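Local coordinates for protein N-acylethanolamine-hydrolyzing acid amidase beta-subunit (Caenorhabditis elegans, PDB 6DY3) that probably breaks down bioactive fatty acid amides such as N-palmitoylethanolamine to ethanolamine and free fatty acid, as the beta subunit of an autocatalytically cleaved lysosomal amidase, at residues B[81-86]-B[119-124]; B[111-116]-B[135-140]. All coordinates share one frame; numbering follows the deposited sequence.

Contact 1: residues B[81-86]-B[119-124]; sequences LMEFYT and FSPSYI
The side chains of Glu83 and Pro121 meet at a slant, carboxylate oxygen to ring CH2, with Glu83 OE1 3.8 Å from Pro121 CD; the proline gives the acid an apolar surface to lie against. The neighbouring Phe119 ring has water 2 over one face, displaced toward the rim, and Ser122 OG in plane at its edge; Phe95 adds an edge-to-face contact. Phe119 itself meets the helix through its backbone, its carbonyl carbon lying 4.3 Å from Thr86 CB. With chi1 at 65°, Thr86 OG1 sits between its own backbone N and carbonyl carbon, 3.7 Å from Ser120 CA, and threonine is small enough for this close approach.

Polar links pass through water. Water 2 donates to Thr86 O at 2.7 Å and accepts from Ser120 N at 2.9 Å. Water 1 donates to Glu83 O at 3.1 Å; its modelled links to Glu83 OE1 and Ser120 OG are doubtfully short. Ser120 OG also bonds Lys87 NZ, while Ser122 OG, at the start of the strand, satisfies Ser120 O at 3.0 Å.

Helix 76-89 thus packs on the lead-in to strand 122-127, in the large antiparallel sheet of the Ntn-hydrolase fold. Val92 of helix 92-102 touches Ser120 and Phe119, and Tyr99 of the alpha subunit packs on Ser120 and Ser122.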
loop_
_atom_site.group_PDB
_atom_site.type_symbol
_atom_site.label_atom_id
_atom_site.label_comp_id
_atom_site.label_asym_id
_atom_site.label_seq_id
_atom_site.Cartn_x
_atom_site.Cartn_y
_atom_site.Cartn_z
ATOM N N LEU B 81 18.501 6.935 -10.796
ATOM C CA LEU B 81 19.476 6.705 -9.737
ATOM C C LEU B 81 18.989 7.280 -8.419
ATOM O O LEU B 81 19.127 6.643 -7.365
ATOM C CB LEU B 81 20.819 7.328 -10.101
ATOM C CG LEU B 81 21.614 6.629 -11.198
ATOM C CD1 LEU B 81 22.972 7.279 -11.279
ATOM C CD2 LEU B 81 21.743 5.136 -10.973
ATOM N N MET B 82 18.435 8.494 -8.455
ATOM C CA MET B 82 17.906 9.103 -7.242
ATOM C C MET B 82 16.667 8.365 -6.740
ATOM O O MET B 82 16.440 8.303 -5.527
ATOM C CB MET B 82 17.582 10.582 -7.508
ATOM C CG MET B 82 17.308 11.411 -6.278
ATOM S SD MET B 82 18.679 11.391 -5.108
ATOM C CE MET B 82 17.990 12.358 -3.758
ATOM N N GLU B 83 15.857 7.801 -7.642
ATOM C CA GLU B 83 14.715 6.995 -7.219
ATOM C C GLU B 83 15.180 5.749 -6.476
ATOM O O GLU B 83 14.697 5.445 -5.379
ATOM C CB GLU B 83 13.860 6.601 -8.432
ATOM C CG GLU B 83 13.218 7.774 -9.185
ATOM C CD GLU B 83 11.865 8.203 -8.620
ATOM O OE1 GLU B 83 11.407 7.616 -7.614
ATOM O OE2 GLU B 83 11.252 9.135 -9.191
ATOM N N PHE B 84 16.116 5.007 -7.070
ATOM C CA PHE B 84 16.655 3.823 -6.406
ATOM C C PHE B 84 17.354 4.188 -5.105
ATOM O O PHE B 84 17.304 3.428 -4.133
ATOM C CB PHE B 84 17.620 3.097 -7.340
ATOM C CG PHE B 84 16.950 2.148 -8.292
ATOM C CD1 PHE B 84 17.456 0.868 -8.485
ATOM C CD2 PHE B 84 15.818 2.531 -8.995
ATOM C CE1 PHE B 84 16.845 -0.012 -9.363
ATOM C CE2 PHE B 84 15.197 1.653 -9.876
ATOM C CZ PHE B 84 15.712 0.380 -10.060
ATOM N N TYR B 85 18.017 5.345 -5.067
ATOM C CA TYR B 85 18.758 5.741 -3.875
ATOM C C TYR B 85 17.828 5.921 -2.679
ATOM O O TYR B 85 18.094 5.404 -1.588
ATOM C CB TYR B 85 19.537 7.026 -4.150
ATOM C CG TYR B 85 20.228 7.608 -2.938
ATOM C CD1 TYR B 85 21.359 7.007 -2.403
ATOM C CD2 TYR B 85 19.758 8.771 -2.336
ATOM C CE1 TYR B 85 22.002 7.539 -1.299
ATOM C CE2 TYR B 85 20.393 9.312 -1.231
ATOM C CZ TYR B 85 21.515 8.692 -0.716
ATOM O OH TYR B 85 22.153 9.225 0.383
ATOM N N THR B 86 16.729 6.656 -2.863
ATOM C CA THR B 86 15.823 6.901 -1.748
ATOM C C THR B 86 15.064 5.638 -1.357
ATOM O O THR B 86 14.761 5.439 -0.176
ATOM C CB THR B 86 14.839 8.013 -2.103
ATOM O OG1 THR B 86 13.998 7.578 -3.176
ATOM C CG2 THR B 86 15.581 9.264 -2.538
ATOM N N PHE B 119 12.573 10.331 1.265
ATOM C CA PHE B 119 11.487 9.377 1.131
ATOM C C PHE B 119 11.088 9.307 -0.333
ATOM O O PHE B 119 11.056 10.328 -1.026
ATOM C CB PHE B 119 10.287 9.759 1.996
ATOM C CG PHE B 119 9.356 8.622 2.257
ATOM C CD1 PHE B 119 9.603 7.736 3.293
ATOM C CD2 PHE B 119 8.237 8.429 1.461
ATOM C CE1 PHE B 119 8.746 6.677 3.534
ATOM C CE2 PHE B 119 7.371 7.370 1.691
ATOM C CZ PHE B 119 7.622 6.493 2.726
ATOM N N SER B 120 10.807 8.099 -0.798
ATOM C CA SER B 120 10.484 7.904 -2.197
ATOM C C SER B 120 9.237 8.714 -2.548
ATOM O O SER B 120 8.270 8.719 -1.769
ATOM C CB SER B 120 10.257 6.421 -2.482
ATOM O OG SER B 120 10.151 6.172 -3.873
ATOM N N PRO B 121 9.223 9.430 -3.674
ATOM C CA PRO B 121 8.029 10.209 -4.025
ATOM C C PRO B 121 6.802 9.313 -4.093
ATOM O O PRO B 121 6.834 8.219 -4.658
ATOM C CB PRO B 121 8.383 10.807 -5.390
ATOM C CG PRO B 121 9.863 10.846 -5.409
ATOM C CD PRO B 121 10.305 9.632 -4.649
ATOM N N SER B 122 5.717 9.779 -3.491
ATOM C CA SER B 122 4.524 8.961 -3.349
ATOM C C SER B 122 3.419 9.837 -2.775
ATOM O O SER B 122 3.643 10.990 -2.398
ATOM C CB SER B 122 4.792 7.749 -2.453
ATOM O OG SER B 122 5.330 8.164 -1.212
ATOM N N TYR B 123 2.220 9.271 -2.721
ATOM C CA TYR B 123 1.093 9.873 -2.027
ATOM C C TYR B 123 0.701 8.951 -0.888
ATOM O O TYR B 123 0.373 7.782 -1.119
ATOM C CB TYR B 123 -0.095 10.080 -2.960
ATOM C CG TYR B 123 0.133 11.081 -4.068
ATOM C CD1 TYR B 123 0.230 12.440 -3.793
ATOM C CD2 TYR B 123 0.215 10.671 -5.394
ATOM C CE1 TYR B 123 0.420 13.358 -4.806
ATOM C CE2 TYR B 123 0.403 11.584 -6.412
ATOM C CZ TYR B 123 0.505 12.924 -6.111
ATOM O OH TYR B 123 0.691 13.833 -7.126
ATOM N N ILE B 124 0.717 9.479 0.330
ATOM C CA ILE B 124 0.286 8.749 1.515
ATOM C C ILE B 124 -1.072 9.306 1.916
ATOM O O ILE B 124 -1.195 10.494 2.242
ATOM C CB ILE B 124 1.305 8.868 2.660
ATOM C CG1 ILE B 124 2.660 8.315 2.210
ATOM C CG2 ILE B 124 0.802 8.127 3.889
ATOM C CD1 ILE B 124 3.779 8.510 3.202
HETATM O O HOH W 1 11.964 6.830 -5.383
HETATM O O HOH W 2 12.172 5.911 0.602
#

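Contact 2: residues B[111-116]-B[135-140]; sequences DAFSRT and VVISRN
Arg139 reaches from its strand to two backbone carbonyls, of Phe113 and Arg115. Arg139 NH1 donates to Phe113 O at 2.9 Å, from above that carbonyl's plane, and to Arg115 O, also at 2.9 Å but straighter, the N-H...O angle 158°. Arg139 NH2 gives Arg115 O a second, longer bond of 3.2 Å, so one oxygen takes two hydrogens from the end of the guanidinium, close to its plane. Bends at chi2 and chi3 (-58° and -47°) fold the chain back to bring this end to the loop. A long side chain with several N-H groups at its end suits a place between two carbonyls; a methionine here would probably leave both without these donors.

In the Ntn-hydrolase fold two antiparallel sheets are layered between helices, and here the C-terminal part of helix 106-113 lies over strand 134-139 of one of them. Ile137 points at it, its CD1 3.5 Å from Phe113 CB and 3.9 Å from Ser114 OG. That hydroxyl is satisfied by Val110 O, and Ser114 N by Asp111 O at 3.0 Å. The Phe113 ring packs against Phe95, Ile96 and Val99 of helix 92-102 and Ile124 and Val126 of strand 122-127.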
loop_
_atom_site.group_PDB
_atom_site.type_symbol
_atom_site.label_atom_id
_atom_site.label_comp_id
_atom_site.label_asym_id
_atom_site.label_seq_id
_atom_site.Cartn_x
_atom_site.Cartn_y
_atom_site.Cartn_z
ATOM N N ASP B 111 2.023 13.030 11.347
ATOM C CA ASP B 111 3.294 13.716 11.549
ATOM C C ASP B 111 4.471 12.828 11.165
ATOM O O ASP B 111 5.440 13.302 10.561
ATOM C CB ASP B 111 3.412 14.178 13.002
ATOM C CG ASP B 111 2.480 15.335 13.319
ATOM O OD1 ASP B 111 2.187 16.125 12.395
ATOM O OD2 ASP B 111 2.040 15.455 14.483
ATOM N N ALA B 112 4.391 11.532 11.478
ATOM C CA ALA B 112 5.465 10.613 11.117
ATOM C C ALA B 112 5.656 10.564 9.608
ATOM O O ALA B 112 6.792 10.548 9.119
ATOM C CB ALA B 112 5.169 9.220 11.669
ATOM N N PHE B 113 4.555 10.544 8.855
ATOM C CA PHE B 113 4.610 10.527 7.400
ATOM C C PHE B 113 5.036 11.868 6.813
ATOM O O PHE B 113 5.372 11.921 5.625
ATOM C CB PHE B 113 3.242 10.134 6.819
ATOM C CG PHE B 113 2.830 8.705 7.103
ATOM C CD1 PHE B 113 3.729 7.661 6.967
ATOM C CD2 PHE B 113 1.537 8.412 7.505
ATOM C CE1 PHE B 113 3.349 6.359 7.224
ATOM C CE2 PHE B 113 1.154 7.108 7.766
ATOM C CZ PHE B 113 2.064 6.083 7.622
ATOM N N SER B 114 5.016 12.945 7.599
ATOM C CA SER B 114 5.340 14.282 7.116
ATOM C C SER B 114 6.757 14.730 7.451
ATOM O O SER B 114 7.130 15.855 7.103
ATOM C CB SER B 114 4.352 15.298 7.694
ATOM O OG SER B 114 3.021 14.922 7.401
ATOM N N ARG B 115 7.552 13.901 8.122
ATOM C CA ARG B 115 8.885 14.327 8.526
ATOM C C ARG B 115 9.743 14.638 7.306
ATOM O O ARG B 115 9.683 13.945 6.287
ATOM C CB ARG B 115 9.555 13.249 9.377
ATOM C CG ARG B 115 9.051 13.182 10.805
ATOM C CD ARG B 115 9.998 12.361 11.676
ATOM N NE ARG B 115 10.042 10.953 11.265
ATOM C CZ ARG B 115 9.442 9.950 11.909
ATOM N NH1 ARG B 115 8.743 10.164 13.022
ATOM N NH2 ARG B 115 9.550 8.711 11.438
ATOM N N THR B 116 10.550 15.691 7.418
ATOM C CA THR B 116 11.455 16.089 6.344
ATOM C C THR B 116 12.652 15.151 6.358
ATOM O O THR B 116 13.577 15.314 7.155
ATOM C CB THR B 116 11.902 17.538 6.508
ATOM O OG1 THR B 116 10.764 18.404 6.466
ATOM C CG2 THR B 116 12.863 17.924 5.390
ATOM N N VAL B 135 -6.365 13.115 5.018
ATOM C CA VAL B 135 -5.318 13.916 4.401
ATOM C C VAL B 135 -4.630 13.121 3.300
ATOM O O VAL B 135 -4.483 11.898 3.383
ATOM C CB VAL B 135 -4.277 14.385 5.442
ATOM C CG1 VAL B 135 -3.523 13.190 6.034
ATOM C CG2 VAL B 135 -3.311 15.378 4.818
ATOM N N VAL B 136 -4.213 13.833 2.260
ATOM C CA VAL B 136 -3.277 13.315 1.271
ATOM C C VAL B 136 -1.926 13.937 1.573
ATOM O O VAL B 136 -1.800 15.166 1.615
ATOM C CB VAL B 136 -3.725 13.632 -0.164
ATOM C CG1 VAL B 136 -2.628 13.290 -1.156
ATOM C CG2 VAL B 136 -4.989 12.866 -0.506
ATOM N N ILE B 137 -0.926 13.096 1.821
ATOM C CA ILE B 137 0.439 13.550 2.062
ATOM C C ILE B 137 1.235 13.339 0.782
ATOM O O ILE B 137 1.369 12.208 0.300
ATOM C CB ILE B 137 1.081 12.808 3.243
ATOM C CG1 ILE B 137 0.268 13.050 4.518
ATOM C CG2 ILE B 137 2.542 13.238 3.415
ATOM C CD1 ILE B 137 0.708 12.218 5.705
ATOM N N SER B 138 1.769 14.423 0.236
ATOM C CA SER B 138 2.547 14.373 -0.994
ATOM C C SER B 138 4.024 14.356 -0.629
ATOM O O SER B 138 4.572 15.372 -0.191
ATOM C CB SER B 138 2.224 15.566 -1.889
ATOM O OG SER B 138 0.840 15.606 -2.170
ATOM N N ARG B 139 4.661 13.202 -0.802
ATOM C CA ARG B 139 6.106 13.098 -0.644
ATOM C C ARG B 139 6.744 13.574 -1.940
ATOM O O ARG B 139 6.588 12.939 -2.990
ATOM C CB ARG B 139 6.516 11.664 -0.316
ATOM C CG ARG B 139 5.926 11.134 0.984
ATOM C CD ARG B 139 6.303 12.003 2.180
ATOM N NE ARG B 139 7.726 12.331 2.207
ATOM C CZ ARG B 139 8.357 12.844 3.256
ATOM N NH1 ARG B 139 7.701 13.086 4.378
ATOM N NH2 ARG B 139 9.649 13.109 3.181
ATOM N N ASN B 140 7.463 14.688 -1.870
ATOM C CA ASN B 140 8.029 15.319 -3.051
ATOM C C ASN B 140 9.476 14.892 -3.235
ATOM O O ASN B 140 10.085 14.267 -2.365
ATOM C CB ASN B 140 7.934 16.845 -2.945
ATOM C CG ASN B 140 6.511 17.333 -2.782
ATOM O OD1 ASN B 140 5.603 16.869 -3.469
ATOM N ND2 ASN B 140 6.306 18.267 -1.860
#

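Overall arrangement
Both contacts are mainly buried and reach the same seven-stranded antiparallel sheet, in which strands 122-127 and 134-139 are neighbours; backbone bonds such as Ile124 O to Ile137 N at 2.7 Å probably tie them. The centre of contact 1, beside the alpha subunit, lies about 17 Å from that of the chain, the centre of contact 2 about 13 Å. In contact 1 polar links run through water, with Lys87 bonding to Ser120 OG and only weakly paired with Glu83. Contact 2, untouched by the alpha subunit, combines apolar helix-on-strand packing with direct arginine-to-carbonyl bonds, although Arg115 lies at its exposed margin. Their segments alternate along the chain, and Phe119 CD2 packs 3.6 Å from Arg139 CG.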